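Lovastatin nonaketide synthase, polyketide synthase component (Aspergillus terreus, PDB 7CPX) builds the dihydromonacolin L nonaketide of lovastatin from malonyl-CoA, S-adenosylmethionine and NADPH, as a homodimeric, highly reducing iterative polyketide synthase working with lovC. Local coordinates at residues A[75-89]-A[927-939]. The protein carries 2 engineered substitutions. Numbering follows the deposited sequence.
Sequences DDLGAFDAAFFNIQA and AYPWDRSRRYWVE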
# COMPACT_ATOMS: atom_id res chain seq x y z
N ASP A 75 -11.72 23.42 -22.91
CA ASP A 75 -10.36 23.68 -23.33
C ASP A 75 -9.39 22.93 -22.42
O ASP A 75 -9.67 22.70 -21.24
CB ASP A 75 -10.04 25.18 -23.31
CG ASP A 75 -8.66 25.49 -23.86
OD1 ASP A 75 -7.97 24.56 -24.32
OD2 ASP A 75 -8.26 26.68 -23.82
N ASP A 76 -8.25 22.55 -22.98
CA ASP A 76 -7.20 21.88 -22.21
C ASP A 76 -6.47 22.92 -21.38
O ASP A 76 -5.65 23.69 -21.90
CB ASP A 76 -6.24 21.15 -23.15
CG ASP A 76 -5.17 20.38 -22.40
OD1 ASP A 76 -5.22 20.34 -21.15
OD2 ASP A 76 -4.26 19.83 -23.05
N LEU A 77 -6.78 22.97 -20.08
CA LEU A 77 -6.20 23.99 -19.23
C LEU A 77 -4.69 23.86 -19.10
O LEU A 77 -4.01 24.85 -18.83
CB LEU A 77 -6.84 23.94 -17.84
CG LEU A 77 -8.37 24.07 -17.81
CD1 LEU A 77 -8.80 24.65 -16.48
CD2 LEU A 77 -8.90 24.91 -18.95
N GLY A 78 -4.15 22.65 -19.29
CA GLY A 78 -2.71 22.50 -19.34
C GLY A 78 -2.08 23.09 -20.58
O GLY A 78 -0.89 23.44 -20.56
N ALA A 79 -2.85 23.21 -21.66
CA ALA A 79 -2.37 23.85 -22.87
C ALA A 79 -2.28 25.35 -22.64
O ALA A 79 -3.30 26.05 -22.63
CB ALA A 79 -3.29 23.52 -24.04
N PHE A 80 -1.06 25.85 -22.45
CA PHE A 80 -0.84 27.23 -22.07
C PHE A 80 0.36 27.78 -22.82
O PHE A 80 1.35 27.07 -23.02
CB PHE A 80 -0.62 27.34 -20.56
CG PHE A 80 -0.13 28.68 -20.10
CD1 PHE A 80 -0.93 29.80 -20.19
CD2 PHE A 80 1.13 28.81 -19.54
CE1 PHE A 80 -0.48 31.03 -19.75
CE2 PHE A 80 1.59 30.03 -19.10
CZ PHE A 80 0.78 31.14 -19.21
N ASP A 81 0.27 29.04 -23.24
CA ASP A 81 1.34 29.68 -24.00
C ASP A 81 2.38 30.24 -23.02
O ASP A 81 2.50 31.44 -22.78
CB ASP A 81 0.78 30.77 -24.90
CG ASP A 81 1.71 31.11 -26.05
OD1 ASP A 81 2.94 31.01 -25.86
OD2 ASP A 81 1.22 31.47 -27.13
N ALA A 82 3.14 29.31 -22.43
CA ALA A 82 4.16 29.69 -21.47
C ALA A 82 5.21 30.59 -22.11
O ALA A 82 5.70 31.54 -21.49
CB ALA A 82 4.81 28.44 -20.88
N ALA A 83 5.58 30.30 -23.36
CA ALA A 83 6.54 31.14 -24.06
C ALA A 83 6.03 32.57 -24.18
O ALA A 83 6.82 33.52 -24.11
CB ALA A 83 6.84 30.55 -25.44
N PHE A 84 4.72 32.73 -24.37
CA PHE A 84 4.16 34.07 -24.49
C PHE A 84 4.40 34.88 -23.23
O PHE A 84 4.75 36.07 -23.30
CB PHE A 84 2.66 33.98 -24.79
CG PHE A 84 1.98 35.31 -24.89
CD1 PHE A 84 1.56 35.98 -23.75
CD2 PHE A 84 1.73 35.90 -26.12
CE1 PHE A 84 0.93 37.20 -23.83
CE2 PHE A 84 1.10 37.12 -26.21
CZ PHE A 84 0.70 37.77 -25.07
N PHE A 85 4.21 34.27 -22.06
CA PHE A 85 4.31 34.95 -20.78
C PHE A 85 5.69 34.83 -20.16
O PHE A 85 5.85 35.11 -18.96
CB PHE A 85 3.24 34.43 -19.83
CG PHE A 85 1.84 34.73 -20.27
CD1 PHE A 85 1.27 35.96 -20.04
CD2 PHE A 85 1.10 33.77 -20.93
CE1 PHE A 85 -0.01 36.24 -20.45
CE2 PHE A 85 -0.19 34.03 -21.34
CZ PHE A 85 -0.75 35.27 -21.10
N ASN A 86 6.70 34.41 -20.93
CA ASN A 86 8.07 34.32 -20.44
C ASN A 86 8.15 33.42 -19.21
O ASN A 86 8.87 33.71 -18.25
CB ASN A 86 8.64 35.70 -20.14
CG ASN A 86 8.64 36.61 -21.35
OD1 ASN A 86 7.72 37.40 -21.55
ND2 ASN A 86 9.68 36.49 -22.18
N ILE A 87 7.40 32.32 -19.23
CA ILE A 87 7.38 31.35 -18.15
C ILE A 87 8.00 30.06 -18.67
O ILE A 87 7.62 29.56 -19.73
CB ILE A 87 5.95 31.10 -17.64
CG1 ILE A 87 5.26 32.44 -17.37
CG2 ILE A 87 5.97 30.25 -16.39
CD1 ILE A 87 3.90 32.30 -16.73
N GLN A 88 8.96 29.53 -17.92
CA GLN A 88 9.64 28.32 -18.33
C GLN A 88 8.71 27.11 -18.19
O GLN A 88 7.69 27.16 -17.51
CB GLN A 88 10.91 28.10 -17.51
CG GLN A 88 11.86 29.29 -17.53
CD GLN A 88 12.22 29.72 -18.93
OE1 GLN A 88 12.34 28.89 -19.84
NE2 GLN A 88 12.39 31.02 -19.13
N ALA A 89 9.09 26.02 -18.86
CA ALA A 89 8.24 24.84 -18.89
C ALA A 89 7.99 24.31 -17.48
O ALA A 89 6.86 23.99 -17.11
CB ALA A 89 8.87 23.76 -19.76
N ALA A 927 -9.26 37.10 -30.61
CA ALA A 927 -8.39 37.00 -29.46
C ALA A 927 -7.05 36.39 -29.86
O ALA A 927 -6.91 35.77 -30.92
CB ALA A 927 -9.04 36.15 -28.36
N TYR A 928 -6.06 36.58 -29.00
CA TYR A 928 -4.72 36.09 -29.31
C TYR A 928 -4.75 34.57 -29.43
O TYR A 928 -5.28 33.89 -28.55
CB TYR A 928 -3.74 36.52 -28.23
CG TYR A 928 -2.32 36.06 -28.49
CD1 TYR A 928 -1.44 36.85 -29.22
CD2 TYR A 928 -1.86 34.85 -28.02
CE1 TYR A 928 -0.15 36.44 -29.47
CE2 TYR A 928 -0.57 34.42 -28.26
CZ TYR A 928 0.28 35.22 -28.98
OH TYR A 928 1.57 34.80 -29.23
N PRO A 929 -4.19 34.00 -30.50
CA PRO A 929 -4.18 32.55 -30.65
C PRO A 929 -3.12 31.89 -29.78
O PRO A 929 -2.00 31.63 -30.23
CB PRO A 929 -3.88 32.35 -32.14
CG PRO A 929 -3.05 33.52 -32.49
CD PRO A 929 -3.57 34.67 -31.66
N TRP A 930 -3.48 31.63 -28.53
CA TRP A 930 -2.52 31.05 -27.59
C TRP A 930 -1.97 29.74 -28.14
O TRP A 930 -2.70 28.93 -28.71
CB TRP A 930 -3.18 30.84 -26.23
CG TRP A 930 -3.86 32.07 -25.74
CD1 TRP A 930 -5.20 32.34 -25.77
CD2 TRP A 930 -3.24 33.22 -25.15
NE1 TRP A 930 -5.45 33.58 -25.24
CE2 TRP A 930 -4.26 34.14 -24.85
CE3 TRP A 930 -1.92 33.55 -24.85
CZ2 TRP A 930 -4.00 35.37 -24.26
CZ3 TRP A 930 -1.66 34.77 -24.27
CH2 TRP A 930 -2.70 35.67 -23.98
N ASP A 931 -0.66 29.55 -27.96
CA ASP A 931 0.03 28.45 -28.62
C ASP A 931 -0.64 27.11 -28.32
O ASP A 931 -0.98 26.35 -29.23
CB ASP A 931 1.49 28.42 -28.18
CG ASP A 931 2.30 27.36 -28.88
OD1 ASP A 931 2.44 27.44 -30.12
OD2 ASP A 931 2.80 26.44 -28.20
N ARG A 932 -0.85 26.81 -27.04
CA ARG A 932 -1.53 25.60 -26.59
C ARG A 932 -0.87 24.32 -27.09
O ARG A 932 -1.44 23.23 -26.94
CB ARG A 932 -3.00 25.61 -27.01
CG ARG A 932 -3.84 26.65 -26.29
CD ARG A 932 -5.33 26.39 -26.49
NE ARG A 932 -6.16 27.37 -25.79
CZ ARG A 932 -6.63 28.48 -26.33
NH1 ARG A 932 -6.36 28.82 -27.58
NH2 ARG A 932 -7.38 29.29 -25.59
N SER A 933 0.33 24.41 -27.68
CA SER A 933 0.96 23.22 -28.23
C SER A 933 1.35 22.23 -27.14
O SER A 933 1.15 21.02 -27.29
CB SER A 933 2.19 23.62 -29.05
OG SER A 933 1.84 24.50 -30.10
N ARG A 934 1.90 22.73 -26.04
CA ARG A 934 2.39 21.89 -24.95
C ARG A 934 1.46 22.01 -23.75
O ARG A 934 1.08 23.11 -23.36
CB ARG A 934 3.81 22.28 -24.55
CG ARG A 934 4.34 21.52 -23.35
CD ARG A 934 5.83 21.71 -23.17
NE ARG A 934 6.32 21.10 -21.95
CZ ARG A 934 7.60 21.03 -21.60
NH1 ARG A 934 8.55 21.53 -22.37
NH2 ARG A 934 7.93 20.45 -20.45
N ARG A 935 1.11 20.86 -23.18
CA ARG A 935 0.23 20.81 -22.01
C ARG A 935 1.09 20.89 -20.76
O ARG A 935 1.77 19.93 -20.40
CB ARG A 935 -0.61 19.54 -22.02
CG ARG A 935 -1.72 19.53 -20.98
CD ARG A 935 -2.52 18.25 -21.02
NE ARG A 935 -3.72 18.33 -20.19
CZ ARG A 935 -3.75 18.07 -18.89
NH1 ARG A 935 -2.66 17.71 -18.23
NH2 ARG A 935 -4.90 18.19 -18.24
N TYR A 936 1.06 22.04 -20.09
CA TYR A 936 1.83 22.26 -18.86
C TYR A 936 0.94 21.87 -17.69
O TYR A 936 0.02 22.60 -17.32
CB TYR A 936 2.29 23.70 -18.77
CG TYR A 936 3.16 24.14 -19.92
CD1 TYR A 936 4.53 23.94 -19.90
CD2 TYR A 936 2.61 24.75 -21.04
CE1 TYR A 936 5.32 24.33 -20.96
CE2 TYR A 936 3.40 25.15 -22.10
CZ TYR A 936 4.75 24.94 -22.05
OH TYR A 936 5.55 25.33 -23.10
N TRP A 937 1.23 20.71 -17.09
CA TRP A 937 0.45 20.21 -15.97
C TRP A 937 1.35 19.36 -15.10
O TRP A 937 2.39 18.86 -15.54
CB TRP A 937 -0.76 19.40 -16.45
CG TRP A 937 -2.07 19.91 -15.95
CD1 TRP A 937 -2.71 21.04 -16.34
CD2 TRP A 937 -2.91 19.29 -14.96
NE1 TRP A 937 -3.89 21.18 -15.66
CE2 TRP A 937 -4.04 20.12 -14.80
CE3 TRP A 937 -2.81 18.13 -14.20
CZ2 TRP A 937 -5.06 19.81 -13.91
CZ3 TRP A 937 -3.83 17.83 -13.31
CH2 TRP A 937 -4.94 18.67 -13.18
N VAL A 938 0.94 19.19 -13.84
CA VAL A 938 1.68 18.41 -12.86
C VAL A 938 0.76 17.30 -12.36
O VAL A 938 -0.35 17.58 -11.90
CB VAL A 938 2.18 19.27 -11.70
CG1 VAL A 938 2.84 18.41 -10.64
CG2 VAL A 938 3.15 20.32 -12.19
N GLU A 939 1.24 16.06 -12.44
CA GLU A 939 0.47 14.92 -11.94
C GLU A 939 1.44 13.81 -11.58
O GLU A 939 1.92 13.10 -12.46
CB GLU A 939 -0.54 14.44 -12.98
CG GLU A 939 -1.92 15.02 -12.82
CD GLU A 939 -2.91 14.44 -13.80
OE1 GLU A 939 -2.51 13.55 -14.58
OE2 GLU A 939 -4.08 14.87 -13.80
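Phe84 packs against two aromatic side chains of 927-939, Tyr928 and Trp930. Its CD2-CE2 edge is turned to the face of Tyr928, with the planes at 59° and the centroids 4.5 Å apart. Trp930 drives CZ3 over the centre of one Phe84 face in a second edge-to-face pair, planes at 76°. With CG set anti to the carbonyl carbon (chi1 -52°), the Trp930 indole also reaches Phe85; its six-membered ring and Phe85 lie at a small tilt with strong offset and share little area, Trp930 CZ3 approaching Phe85 CZ. Tyr107 packs against both Phe84 and Trp930, and Glu108 accepts from Trp930 NE1, so helix 97-113 borders the cluster.

Two salt bridges join the chains: Arg932 NE meets Asp75 OD2 on its syn side at 3.0 Å, the carboxylate and guanidinium planes well tilted from each other, and Arg935 NE meets Asp76 OD1. That same oxygen accepts from Gly78 N in an Asx turn, and so is gripped twice.

Beside the Asp76-Arg935 bridge, the backbones of Ala79 and Arg935 form a single beta bridge, with Tyr936 N bonded to Gly78 O. The contact joins residues 75-89 of the ketosynthase to the chain that runs from the acyltransferase toward the dehydratase, a return across the ketosynthase surface consistent with the post-acyltransferase linker of related synthases.

Asp81 uses both carboxylate oxygens: OD2 takes Asp931 N at 2.8 Å from above the carboxylate plane, and OD1 takes Phe84 N. Ala82 CB sits over one face of Tyr936, and Ala89 CB covers a face of the Arg934 guanidinium, which Glu93 pairs in a salt bridge.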